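Local coordinates for protein c-di-GMP synthase (Capnocytophaga granulosa, PDB 6WT9) that synthesises the second messenger 3',3'-c-di-GMP from two GTP molecules for a CBASS defence system whose signal activates effectors that kill the infected cell and so abort phage infection, at residues A[27-32]-A[45-50]; A[14-19]-A[253-258]; A[237-240]-A[246-249]; A[275-280]-A[296-301]; A[267-272]-A[312-317]. One frame throughout, in Å; residues are numbered along the deposited sequence.

Contact 1: residues A[27-32]-A[45-50]; sequences TKFFSD and ITLAMN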
# COMPACT_ATOMS: atom_id res chain seq x y z
N THR A 27 -7.83 -22.58 -5.94
CA THR A 27 -7.45 -23.54 -6.97
C THR A 27 -6.43 -22.94 -7.93
O THR A 27 -5.45 -23.60 -8.30
CB THR A 27 -8.69 -24.01 -7.73
OG1 THR A 27 -9.55 -24.73 -6.82
CG2 THR A 27 -8.31 -24.93 -8.88
N LYS A 28 -6.64 -21.68 -8.34
CA LYS A 28 -5.66 -21.03 -9.21
C LYS A 28 -4.31 -20.89 -8.52
O LYS A 28 -3.27 -20.94 -9.18
CB LYS A 28 -6.19 -19.67 -9.67
CG LYS A 28 -5.12 -18.73 -10.21
CD LYS A 28 -5.73 -17.57 -10.99
CE LYS A 28 -6.06 -17.99 -12.41
NZ LYS A 28 -4.85 -18.46 -13.15
N PHE A 29 -4.30 -20.72 -7.20
CA PHE A 29 -3.05 -20.59 -6.46
C PHE A 29 -2.22 -21.87 -6.56
O PHE A 29 -1.05 -21.84 -6.97
CB PHE A 29 -3.33 -20.24 -5.00
CG PHE A 29 -2.11 -20.23 -4.13
CD1 PHE A 29 -1.23 -19.15 -4.16
CD2 PHE A 29 -1.84 -21.29 -3.29
CE1 PHE A 29 -0.11 -19.14 -3.35
CE2 PHE A 29 -0.71 -21.29 -2.49
CZ PHE A 29 0.15 -20.21 -2.52
N PHE A 30 -2.81 -23.00 -6.18
CA PHE A 30 -2.08 -24.27 -6.25
C PHE A 30 -1.82 -24.69 -7.68
O PHE A 30 -0.82 -25.36 -7.95
CB PHE A 30 -2.85 -25.36 -5.49
CG PHE A 30 -2.81 -25.20 -4.00
CD1 PHE A 30 -1.67 -25.54 -3.29
CD2 PHE A 30 -3.91 -24.72 -3.31
CE1 PHE A 30 -1.63 -25.40 -1.91
CE2 PHE A 30 -3.87 -24.58 -1.93
CZ PHE A 30 -2.73 -24.92 -1.24
N SER A 31 -2.70 -24.32 -8.61
CA SER A 31 -2.45 -24.61 -10.02
C SER A 31 -1.25 -23.83 -10.54
O SER A 31 -0.40 -24.38 -11.25
CB SER A 31 -3.69 -24.31 -10.85
OG SER A 31 -3.43 -24.44 -12.24
N ASP A 32 -1.17 -22.54 -10.20
CA ASP A 32 -0.05 -21.72 -10.64
C ASP A 32 1.24 -22.03 -9.90
O ASP A 32 2.32 -21.64 -10.36
CB ASP A 32 -0.38 -20.23 -10.48
CG ASP A 32 -1.48 -19.77 -11.42
OD1 ASP A 32 -1.97 -20.60 -12.22
OD2 ASP A 32 -1.85 -18.58 -11.36
N ILE A 45 5.25 -18.42 1.84
CA ILE A 45 6.04 -17.44 1.09
C ILE A 45 5.36 -17.12 -0.24
O ILE A 45 5.27 -15.96 -0.64
CB ILE A 45 7.47 -17.96 0.88
CG1 ILE A 45 8.17 -18.14 2.23
CG2 ILE A 45 8.27 -17.00 0.01
CD1 ILE A 45 9.47 -18.91 2.14
N THR A 46 4.88 -18.15 -0.95
CA THR A 46 4.27 -17.92 -2.26
C THR A 46 2.99 -17.10 -2.14
O THR A 46 2.74 -16.21 -2.96
CB THR A 46 3.98 -19.26 -2.95
OG1 THR A 46 5.20 -20.00 -3.08
CG2 THR A 46 3.39 -19.02 -4.33
N LEU A 47 2.17 -17.38 -1.13
CA LEU A 47 0.93 -16.62 -0.96
C LEU A 47 1.20 -15.21 -0.46
O LEU A 47 0.49 -14.27 -0.84
CB LEU A 47 -0.02 -17.36 -0.02
CG LEU A 47 -1.43 -16.76 0.07
CD1 LEU A 47 -2.01 -16.59 -1.33
CD2 LEU A 47 -2.33 -17.64 0.92
N ALA A 48 2.22 -15.03 0.39
CA ALA A 48 2.55 -13.70 0.89
C ALA A 48 3.08 -12.79 -0.21
O ALA A 48 3.07 -11.57 -0.04
CB ALA A 48 3.57 -13.80 2.02
N MSE A 49 3.53 -13.35 -1.33
CA MSE A 49 4.01 -12.56 -2.45
C MSE A 49 2.92 -12.42 -3.51
O MSE A 49 2.98 -11.54 -4.36
CB MSE A 49 5.25 -13.20 -3.07
CG MSE A 49 6.46 -13.22 -2.16
SE MSE A 49 7.99 -14.10 -2.99
CE MSE A 49 9.33 -13.63 -1.66
N ASN A 50 1.93 -13.31 -3.43
CA ASN A 50 0.87 -13.34 -4.43
C ASN A 50 0.00 -12.09 -4.34
O ASN A 50 -0.27 -11.58 -3.25
CB ASN A 50 0.02 -14.60 -4.25
CG ASN A 50 -0.62 -15.06 -5.55
OD1 ASN A 50 -1.81 -14.84 -5.79
ND2 ASN A 50 0.17 -15.72 -6.39

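Contact 2: residues A[14-19]-A[253-258]; sequences QNRSNP and LKNLKA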
# COMPACT_ATOMS: atom_id res chain seq x y z
N GLN A 14 -4.58 -17.11 4.11
CA GLN A 14 -5.69 -17.34 3.19
C GLN A 14 -6.91 -16.52 3.59
O GLN A 14 -7.60 -15.95 2.73
CB GLN A 14 -6.05 -18.83 3.15
CG GLN A 14 -5.10 -19.69 2.33
CD GLN A 14 -5.48 -21.16 2.36
OE1 GLN A 14 -5.73 -21.73 3.42
NE2 GLN A 14 -5.53 -21.78 1.18
N ASN A 15 -7.19 -16.43 4.89
CA ASN A 15 -8.31 -15.63 5.36
C ASN A 15 -8.06 -14.14 5.21
O ASN A 15 -9.02 -13.36 5.11
CB ASN A 15 -8.62 -15.97 6.82
CG ASN A 15 -9.07 -17.40 7.01
OD1 ASN A 15 -9.70 -17.99 6.13
ND2 ASN A 15 -8.74 -17.98 8.15
N ARG A 16 -6.80 -13.71 5.19
CA ARG A 16 -6.49 -12.30 5.01
C ARG A 16 -6.66 -11.88 3.55
O ARG A 16 -7.32 -10.88 3.26
CB ARG A 16 -5.07 -12.01 5.50
CG ARG A 16 -4.60 -10.58 5.26
CD ARG A 16 -3.13 -10.44 5.62
NE ARG A 16 -2.89 -10.78 7.02
CZ ARG A 16 -1.78 -11.34 7.48
NH1 ARG A 16 -0.79 -11.65 6.65
NH2 ARG A 16 -1.67 -11.61 8.78
N SER A 17 -6.06 -12.64 2.63
CA SER A 17 -6.12 -12.28 1.22
C SER A 17 -7.39 -12.78 0.53
O SER A 17 -7.80 -12.20 -0.48
CB SER A 17 -4.90 -12.83 0.48
OG SER A 17 -4.81 -14.24 0.58
N ASN A 18 -8.02 -13.83 1.06
CA ASN A 18 -9.23 -14.41 0.48
C ASN A 18 -10.23 -14.65 1.60
O ASN A 18 -10.53 -15.79 1.96
CB ASN A 18 -8.89 -15.71 -0.26
CG ASN A 18 -10.08 -16.31 -0.98
OD1 ASN A 18 -11.16 -15.70 -1.06
ND2 ASN A 18 -9.90 -17.51 -1.52
N PRO A 19 -10.78 -13.57 2.18
CA PRO A 19 -11.66 -13.75 3.35
C PRO A 19 -12.97 -14.44 3.03
O PRO A 19 -13.52 -15.12 3.90
CB PRO A 19 -11.88 -12.31 3.84
CG PRO A 19 -11.72 -11.48 2.62
CD PRO A 19 -10.65 -12.16 1.80
N LEU A 253 7.01 -8.28 2.46
CA LEU A 253 7.41 -7.57 3.67
C LEU A 253 6.19 -7.10 4.46
O LEU A 253 6.19 -7.17 5.70
CB LEU A 253 8.30 -6.38 3.31
CG LEU A 253 9.70 -6.70 2.80
CD1 LEU A 253 10.52 -5.42 2.67
CD2 LEU A 253 10.39 -7.69 3.71
N LYS A 254 5.16 -6.62 3.77
CA LYS A 254 3.95 -6.18 4.47
C LYS A 254 3.27 -7.33 5.19
O LYS A 254 2.69 -7.14 6.27
CB LYS A 254 3.00 -5.50 3.48
CG LYS A 254 3.56 -4.22 2.88
CD LYS A 254 2.72 -3.72 1.71
CE LYS A 254 1.36 -3.20 2.16
NZ LYS A 254 0.60 -2.59 1.02
N ASN A 255 3.32 -8.54 4.62
CA ASN A 255 2.73 -9.69 5.29
C ASN A 255 3.58 -10.14 6.47
O ASN A 255 3.04 -10.56 7.50
CB ASN A 255 2.53 -10.83 4.29
CG ASN A 255 1.20 -10.75 3.57
OD1 ASN A 255 0.16 -10.61 4.21
ND2 ASN A 255 1.23 -10.82 2.25
N LEU A 256 4.91 -10.05 6.35
CA LEU A 256 5.77 -10.32 7.50
C LEU A 256 5.52 -9.32 8.61
O LEU A 256 5.62 -9.66 9.80
CB LEU A 256 7.24 -10.30 7.09
CG LEU A 256 7.74 -11.40 6.16
CD1 LEU A 256 9.26 -11.43 6.18
CD2 LEU A 256 7.18 -12.75 6.56
N LYS A 257 5.20 -8.07 8.26
CA LYS A 257 4.86 -7.07 9.27
C LYS A 257 3.57 -7.44 9.99
O LYS A 257 3.49 -7.36 11.22
CB LYS A 257 4.74 -5.70 8.60
CG LYS A 257 4.12 -4.62 9.48
CD LYS A 257 3.89 -3.35 8.68
CE LYS A 257 3.13 -2.31 9.49
NZ LYS A 257 2.90 -1.07 8.71
N ALA A 258 2.54 -7.84 9.24
CA ALA A 258 1.25 -8.16 9.85
C ALA A 258 1.32 -9.43 10.69
O ALA A 258 0.54 -9.57 11.64
CB ALA A 258 0.18 -8.30 8.77

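Contact 3: residues A[237-240]-A[246-249]; sequences KRSS and LKKM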
# COMPACT_ATOMS: atom_id res chain seq x y z
N LYS A 237 5.74 1.09 -12.72
CA LYS A 237 6.67 1.03 -13.84
C LYS A 237 7.83 0.08 -13.55
O LYS A 237 8.16 -0.78 -14.38
CB LYS A 237 7.17 2.43 -14.17
CG LYS A 237 7.80 2.57 -15.55
CD LYS A 237 9.32 2.58 -15.48
CE LYS A 237 9.94 2.96 -16.81
NZ LYS A 237 9.53 2.03 -17.89
N ARG A 238 8.44 0.21 -12.37
CA ARG A 238 9.56 -0.65 -12.03
C ARG A 238 9.12 -2.10 -11.85
O ARG A 238 9.88 -3.02 -12.17
CB ARG A 238 10.25 -0.15 -10.76
CG ARG A 238 11.59 -0.82 -10.47
CD ARG A 238 12.38 -0.02 -9.46
NE ARG A 238 13.81 -0.32 -9.52
CZ ARG A 238 14.75 0.44 -8.97
NH1 ARG A 238 14.41 1.54 -8.31
NH2 ARG A 238 16.03 0.09 -9.07
N SER A 239 7.91 -2.32 -11.34
CA SER A 239 7.40 -3.68 -11.25
C SER A 239 7.15 -4.26 -12.63
O SER A 239 7.37 -5.46 -12.86
CB SER A 239 6.11 -3.70 -10.42
OG SER A 239 5.63 -5.03 -10.30
N SER A 240 6.71 -3.42 -13.58
CA SER A 240 6.56 -3.88 -14.95
C SER A 240 7.90 -4.25 -15.57
O SER A 240 8.00 -5.23 -16.32
CB SER A 240 5.86 -2.79 -15.78
OG SER A 240 5.55 -3.26 -17.08
N LEU A 246 8.99 -6.59 -8.07
CA LEU A 246 9.00 -5.54 -7.06
C LEU A 246 7.77 -5.63 -6.15
O LEU A 246 7.87 -5.45 -4.93
CB LEU A 246 9.06 -4.16 -7.72
CG LEU A 246 8.90 -2.97 -6.77
CD1 LEU A 246 10.04 -2.92 -5.76
CD2 LEU A 246 8.80 -1.66 -7.53
N LYS A 247 6.60 -5.92 -6.73
CA LYS A 247 5.39 -6.01 -5.93
C LYS A 247 5.38 -7.26 -5.06
O LYS A 247 4.83 -7.22 -3.95
CB LYS A 247 4.16 -5.96 -6.82
CG LYS A 247 4.00 -4.64 -7.57
CD LYS A 247 2.74 -4.63 -8.42
CE LYS A 247 2.67 -3.37 -9.27
NZ LYS A 247 1.40 -3.29 -10.03
N LYS A 248 5.96 -8.36 -5.53
CA LYS A 248 6.08 -9.55 -4.70
C LYS A 248 6.85 -9.24 -3.42
O LYS A 248 6.45 -9.63 -2.32
CB LYS A 248 6.75 -10.68 -5.47
CG LYS A 248 5.82 -11.49 -6.36
CD LYS A 248 6.53 -12.70 -6.94
CE LYS A 248 5.60 -13.51 -7.83
NZ LYS A 248 5.14 -12.72 -9.00
N MSE A 249 7.97 -8.54 -3.55
CA MSE A 249 8.79 -8.18 -2.40
C MSE A 249 8.04 -7.25 -1.45
O MSE A 249 8.10 -7.43 -0.23
CB MSE A 249 10.10 -7.52 -2.85
CG MSE A 249 11.08 -8.48 -3.50
SE MSE A 249 12.83 -7.67 -3.81
CE MSE A 249 12.29 -6.29 -5.07

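Contact 4: residues A[275-280]-A[296-301]; sequences CYNIEK and YEQLNE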
# COMPACT_ATOMS: atom_id res chain seq x y z
N CYS A 275 11.97 -1.44 -0.85
CA CYS A 275 12.03 -2.35 -1.99
C CYS A 275 12.38 -1.61 -3.28
O CYS A 275 13.16 -2.12 -4.09
CB CYS A 275 10.70 -3.09 -2.13
SG CYS A 275 10.27 -4.11 -0.70
N TYR A 276 11.81 -0.42 -3.47
CA TYR A 276 12.11 0.38 -4.65
C TYR A 276 13.58 0.78 -4.72
O TYR A 276 14.08 1.05 -5.82
CB TYR A 276 11.22 1.64 -4.66
CG TYR A 276 11.30 2.46 -5.92
CD1 TYR A 276 10.60 2.08 -7.06
CD2 TYR A 276 12.06 3.62 -5.98
CE1 TYR A 276 10.66 2.82 -8.22
CE2 TYR A 276 12.13 4.38 -7.14
CZ TYR A 276 11.42 3.97 -8.25
OH TYR A 276 11.48 4.72 -9.41
N ASN A 277 14.27 0.81 -3.59
CA ASN A 277 15.69 1.17 -3.58
C ASN A 277 16.58 0.05 -4.11
O ASN A 277 17.71 0.32 -4.52
CB ASN A 277 16.11 1.55 -2.16
CG ASN A 277 17.58 1.93 -2.07
OD1 ASN A 277 18.42 1.09 -1.77
ND2 ASN A 277 17.88 3.20 -2.32
N ILE A 278 16.09 -1.19 -4.11
CA ILE A 278 16.90 -2.31 -4.58
C ILE A 278 17.14 -2.18 -6.08
O ILE A 278 16.20 -1.97 -6.86
CB ILE A 278 16.23 -3.65 -4.24
CG1 ILE A 278 15.99 -3.76 -2.74
CG2 ILE A 278 17.07 -4.81 -4.75
CD1 ILE A 278 15.19 -4.99 -2.33
N GLU A 279 18.40 -2.30 -6.49
CA GLU A 279 18.74 -2.19 -7.90
C GLU A 279 18.13 -3.33 -8.70
O GLU A 279 18.10 -4.48 -8.25
CB GLU A 279 20.26 -2.17 -8.07
CG GLU A 279 20.94 -0.97 -7.43
CD GLU A 279 22.45 -0.99 -7.57
OE1 GLU A 279 22.98 -1.96 -8.16
OE2 GLU A 279 23.11 -0.04 -7.09
N LYS A 280 17.63 -3.00 -9.90
CA LYS A 280 16.93 -3.98 -10.72
C LYS A 280 17.82 -5.16 -11.06
O LYS A 280 17.36 -6.31 -11.06
CB LYS A 280 16.42 -3.32 -12.00
CG LYS A 280 15.36 -2.25 -11.79
CD LYS A 280 15.29 -1.34 -13.01
CE LYS A 280 15.27 -2.14 -14.30
NZ LYS A 280 15.33 -1.25 -15.50
N TYR A 296 16.77 -10.01 2.31
CA TYR A 296 17.66 -10.10 3.46
C TYR A 296 18.91 -9.24 3.26
O TYR A 296 19.32 -8.50 4.16
CB TYR A 296 18.05 -11.55 3.72
CG TYR A 296 19.08 -11.72 4.81
CD1 TYR A 296 18.72 -11.70 6.15
CD2 TYR A 296 20.43 -11.90 4.50
CE1 TYR A 296 19.66 -11.85 7.15
CE2 TYR A 296 21.37 -12.05 5.49
CZ TYR A 296 20.98 -12.02 6.81
OH TYR A 296 21.92 -12.17 7.81
N GLU A 297 19.52 -9.33 2.08
CA GLU A 297 20.73 -8.56 1.82
C GLU A 297 20.45 -7.06 1.87
O GLU A 297 21.26 -6.29 2.42
CB GLU A 297 21.32 -8.93 0.46
CG GLU A 297 22.65 -8.25 0.17
CD GLU A 297 22.91 -8.08 -1.31
OE1 GLU A 297 23.54 -7.06 -1.69
OE2 GLU A 297 22.49 -8.95 -2.10
N GLN A 298 19.32 -6.62 1.32
CA GLN A 298 18.97 -5.21 1.36
C GLN A 298 18.74 -4.74 2.79
O GLN A 298 19.28 -3.71 3.21
CB GLN A 298 17.74 -4.95 0.50
CG GLN A 298 17.09 -3.58 0.73
CD GLN A 298 17.86 -2.44 0.09
OE1 GLN A 298 18.94 -2.63 -0.47
NE2 GLN A 298 17.30 -1.24 0.16
N LEU A 299 17.94 -5.48 3.56
CA LEU A 299 17.66 -5.08 4.93
C LEU A 299 18.91 -5.14 5.79
O LEU A 299 19.14 -4.26 6.64
CB LEU A 299 16.56 -5.96 5.52
CG LEU A 299 15.11 -5.47 5.38
CD1 LEU A 299 14.74 -5.22 3.93
CD2 LEU A 299 14.16 -6.48 6.00
N ASN A 300 19.75 -6.16 5.60
CA ASN A 300 20.99 -6.25 6.36
C ASN A 300 21.93 -5.10 6.00
O ASN A 300 22.59 -4.54 6.88
CB ASN A 300 21.67 -7.60 6.10
CG ASN A 300 22.74 -7.91 7.12
OD1 ASN A 300 22.78 -7.33 8.20
ND2 ASN A 300 23.63 -8.83 6.78
N GLU A 301 21.98 -4.72 4.72
CA GLU A 301 22.84 -3.62 4.31
C GLU A 301 22.36 -2.29 4.86
O GLU A 301 23.17 -1.42 5.17
CB GLU A 301 22.94 -3.57 2.79
CG GLU A 301 23.97 -2.59 2.26
CD GLU A 301 24.12 -2.65 0.76
OE1 GLU A 301 23.38 -3.41 0.11
OE2 GLU A 301 24.99 -1.92 0.22

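Contact 5: residues A[267-272]-A[312-317]; sequences SSFDIN and LKSVDG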
# COMPACT_ATOMS: atom_id res chain seq x y z
N SER A 267 5.51 2.02 7.85
CA SER A 267 4.34 2.19 7.00
C SER A 267 4.58 1.53 5.64
O SER A 267 5.69 1.13 5.29
CB SER A 267 4.02 3.67 6.83
OG SER A 267 5.09 4.34 6.19
N SER A 268 3.49 1.42 4.87
CA SER A 268 3.62 0.97 3.49
C SER A 268 4.47 1.93 2.69
O SER A 268 5.23 1.52 1.80
CB SER A 268 2.24 0.82 2.85
OG SER A 268 1.39 0.01 3.65
N PHE A 269 4.37 3.23 2.99
CA PHE A 269 5.26 4.24 2.44
C PHE A 269 6.72 3.83 2.61
O PHE A 269 7.52 3.89 1.67
CB PHE A 269 4.98 5.58 3.12
CG PHE A 269 5.63 6.76 2.47
CD1 PHE A 269 5.00 7.44 1.44
CD2 PHE A 269 6.86 7.22 2.92
CE1 PHE A 269 5.58 8.54 0.85
CE2 PHE A 269 7.45 8.33 2.33
CZ PHE A 269 6.81 8.99 1.30
N ASP A 270 7.09 3.39 3.82
CA ASP A 270 8.47 3.00 4.09
C ASP A 270 8.83 1.70 3.39
O ASP A 270 9.93 1.56 2.84
CB ASP A 270 8.70 2.88 5.60
CG ASP A 270 8.29 4.13 6.35
OD1 ASP A 270 8.65 5.24 5.91
OD2 ASP A 270 7.60 4.00 7.38
N ILE A 271 7.92 0.72 3.42
CA ILE A 271 8.22 -0.58 2.81
C ILE A 271 8.36 -0.44 1.30
O ILE A 271 9.22 -1.07 0.68
CB ILE A 271 7.14 -1.60 3.20
CG1 ILE A 271 7.19 -1.88 4.70
CG2 ILE A 271 7.31 -2.90 2.41
CD1 ILE A 271 6.09 -2.79 5.20
N ASN A 272 7.52 0.40 0.68
CA ASN A 272 7.66 0.67 -0.75
C ASN A 272 9.05 1.22 -1.06
O ASN A 272 9.72 0.75 -1.99
CB ASN A 272 6.59 1.66 -1.22
CG ASN A 272 5.19 1.10 -1.12
OD1 ASN A 272 5.00 -0.11 -1.04
ND2 ASN A 272 4.20 1.99 -1.13
N LEU A 312 18.54 6.47 1.91
CA LEU A 312 17.29 5.88 1.44
C LEU A 312 16.20 6.94 1.40
O LEU A 312 15.80 7.47 2.45
CB LEU A 312 16.88 4.72 2.33
CG LEU A 312 15.47 4.19 2.04
CD1 LEU A 312 15.39 3.65 0.63
CD2 LEU A 312 15.05 3.14 3.06
N LYS A 313 15.72 7.26 0.21
CA LYS A 313 14.64 8.22 0.03
C LYS A 313 13.35 7.49 -0.34
O LYS A 313 13.34 6.32 -0.71
CB LYS A 313 15.00 9.24 -1.05
CG LYS A 313 16.15 10.15 -0.69
CD LYS A 313 16.40 11.18 -1.78
CE LYS A 313 16.73 10.52 -3.10
NZ LYS A 313 16.95 11.52 -4.18
N SER A 314 12.24 8.22 -0.22
CA SER A 314 10.95 7.70 -0.63
C SER A 314 10.94 7.44 -2.13
O SER A 314 11.85 7.83 -2.87
CB SER A 314 9.84 8.66 -0.24
OG SER A 314 10.04 9.94 -0.83
N VAL A 315 9.87 6.77 -2.59
CA VAL A 315 9.75 6.44 -4.01
C VAL A 315 9.73 7.71 -4.86
O VAL A 315 10.36 7.77 -5.92
CB VAL A 315 8.50 5.58 -4.25
CG1 VAL A 315 8.30 5.32 -5.73
CG2 VAL A 315 8.61 4.26 -3.49
N ASP A 316 9.04 8.75 -4.39
CA ASP A 316 9.00 10.01 -5.12
C ASP A 316 10.28 10.82 -4.97
O ASP A 316 10.46 11.80 -5.70
CB ASP A 316 7.81 10.86 -4.66
CG ASP A 316 7.78 11.08 -3.16
OD1 ASP A 316 8.75 11.67 -2.63
OD2 ASP A 316 6.79 10.69 -2.52
N GLY A 317 11.17 10.43 -4.06
CA GLY A 317 12.44 11.11 -3.90
C GLY A 317 12.39 12.44 -3.20
O GLY A 317 13.39 13.17 -3.21
O HOH W 1 7.75 5.61 -0.53

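Contact 1: residues A[27-32]-A[45-50]
Phe29 of helix 23-32 reaches across to Thr46 and Leu47 of helix 40-49, two consecutive helices joined by a short loop near the N-terminus of this CD-NTase. Apolar contact carries the meeting. CG of Phe29 stands anti to the backbone N (chi1 174°), which swings the ring out of its own helix and brings its CE1-CZ end against the neighbour's backbone. Phe29 CE1 lies 3.6 Å from Leu47 CA, and Phe29 CZ comes to 3.7 Å from Leu47 N. The methyl of Thr46, CG2, approaches Phe29 CE1 to 3.6 Å, while Leu47 runs across the phenylalanine at about a right angle. Phe10 of helix 6-17 touches both Phe29 and Leu47 and so closes the small hydrophobic cluster; large apolar residues suit such a three-helix junction. The polar groups look elsewhere. Thr46 is well chosen because its two branches divide the work: CG2 touches the ring obliquely, and OG1 bonds to Leu42 O and to Tyr289 OH. On the outer surface Lys28 and Asp32, one helical turn apart, make a long, weak salt bridge. The ring of Phe29 also meets its sequence neighbour, with Phe29 CD2 sitting 3.9 Å above the plane of the Phe30 ring, over its centre.

Contact 2: residues A[14-19]-A[253-258]
Arg16, in the last turn of helix 6-17, stretches across to Asn255 and Ala258 of helix 245-259, joining the N-terminal helices of the CD-NTase fold to a central helix of its helical part. Arg16 has the most surface buried here, and its length suits it to span backbones whose nearest CA atoms, those of Arg16 and Asn255, are 9.6 Å apart. The chain leaves its helix with CG anti to the backbone N and runs straight until it bends at chi3 (-59°), which brings NH1 to Asn255 and lays one guanidinium face against Ala258. Asn255 contributes its carbonyl oxygen: Arg16 NH1 donates to Asn255 OD1 at 2.8 Å, somewhat bent at 139°. The amide and guanidinium are nearly coplanar, 22° apart, yet the donor is tilted out of the carbonyl plane. An amide serves well because it can both accept and donate, and Asn255 ND2 bonds to Ala48 O on helix 40-49, linking a third helix. The charge of Arg16 has a stronger partner in Asp259, which forms a salt bridge with NH2. Ala258, small enough to let the flat group settle close, places CB 3.7 Å above one guanidinium face, offset toward the rim.

Contact 3: residues A[237-240]-A[246-249]
Arg238 meets Leu246 through the aliphatic root of its side chain, Arg238 CB packing 3.8 Å from Leu246 CD2, while its flat guanidinium goes on to the aromatic ring of Tyr276 in a cation-pi interaction. The side chains of Arg238 and Leu246 cross at about a right angle. Arginine fits a boundary position of this sort, apolar at its base and charged at its end. The backbones come closest at Ser239: its CA is 4.9 Å from Leu246 CA, a spacing that a small side chain allows, and Leu246 CB rests 3.9 Å from Ser239 CA. Lys247 then runs past the serine fully extended beyond CG, so that CG, CD and CE all skirt the hydroxymethyl group, with Lys247 CG 3.2 Å from Ser239 OG. The long methylene chain covers Ser239 and delivers NZ to Asn236 OD1, one turn back on the partner helix. These residues hold together two consecutive helices, 228-241 and 245-259, near their short connection. Leu246 also touches Cys275 on helix 268-276, while Met249 (selenomethionine) turns to helix 291-304, so the pair is built into the surrounding helical bundle.

Contact 4: residues A[275-280]-A[296-301]
Asn277 and Ile278 meet Gln298 just past the C-terminal part of helix 268-276, where the chain passes alongside helix 291-304 within the helical bundle of this CD-NTase. Cys275 comes first and turns from the contact, packing against helix 245-259 instead; its carbonyl accepts from Ile278 N, a backbone bond within the turn. Asn277 is the first residue to touch. It holds CG anti to the backbone N (chi1 180°), which brings its amide within reach of Gln298, and OD1 of Asn277 receives a hydrogen bond from Gln298 NE2 at 3.2 Å. The bond is fairly straight, 161° at the hydrogen, and the oxygen lies near the plane of the glutamine amide, although the donor is tilted from the carbonyl plane of the asparagine. Asn277 OD1 also takes a hydrogen bond from Lys308 NZ, its stronger partner, so two donors share that one oxygen. Ile278 follows with an extended backbone, supplying the apolar half: Ile278 CD1 touches Gln298 CB at 3.8 Å. Its branched chain packs also against Met249 (selenomethionine) of helix 245-259. Glutamine suits the facing position because its methylenes can lie against isoleucine while the amide reaches the asparagine. A bend at chi2 (76°) folds Gln298 for both tasks, placing its CD just 3.6 Å from Ile278 CG1.

Contact 5: residues A[267-272]-A[312-317]
Between Phe269 and Val315 lies a water that does two jobs: it bridges the backbones, donating to Phe269 O at 2.8 Å and accepting from Val315 N, and it sits over the centre of the Phe269 ring, on one face. It joins the first turn of helix 268-276, opened by a capping box, to a type I beta turn from Ser314 to Gly317. In the box, Ser267 OG accepts from Asp270 N, while Asp270 OD2 takes both Ser267 N and Ser267 OG from the same face of its carboxylate. Serine and aspartate are apt here, since their short polar side chains can satisfy amides that a helix start leaves without partners; Asp270 OD1 makes a salt bridge with Lys329. Direct packing adds to the water bridge. The Phe269 ring meets the turn obliquely, with Phe269 CZ 3.4 Å from Ser314 CB, and Val315 CG2 lies 4.0 Å from Asn272 CB. Gly317 closes the turn with positive phi (76°), a conformation that glycine adopts easily. Ser314 OG, held between the backbone N and carbonyl carbon (chi1 58°), donates to Asp316 OD1 at 2.8 Å, from above the carboxylate plane.

All five contacts lie on helices or on loops between them, and none includes a strand. Contact 1 lies along the chain inside the loop closed by contact 2; their centres are about 12 Å apart, and the two touch where Leu47 packs on Gln14. Contact 3 is nested in that same long loop and shares helix 245-259 with contact 2. Contacts 4 and 5 follow, 4 nested within 5, both using helix 268-276, with centres again about 12 Å apart. Contacts 1 and 5 are the most distant pair, about 26 Å between centres. Helix 245-259, part of contacts 2 and 3, also packs against helices 40-49, 268-276 and 291-304, and so ties the N-terminal helices to the later ones.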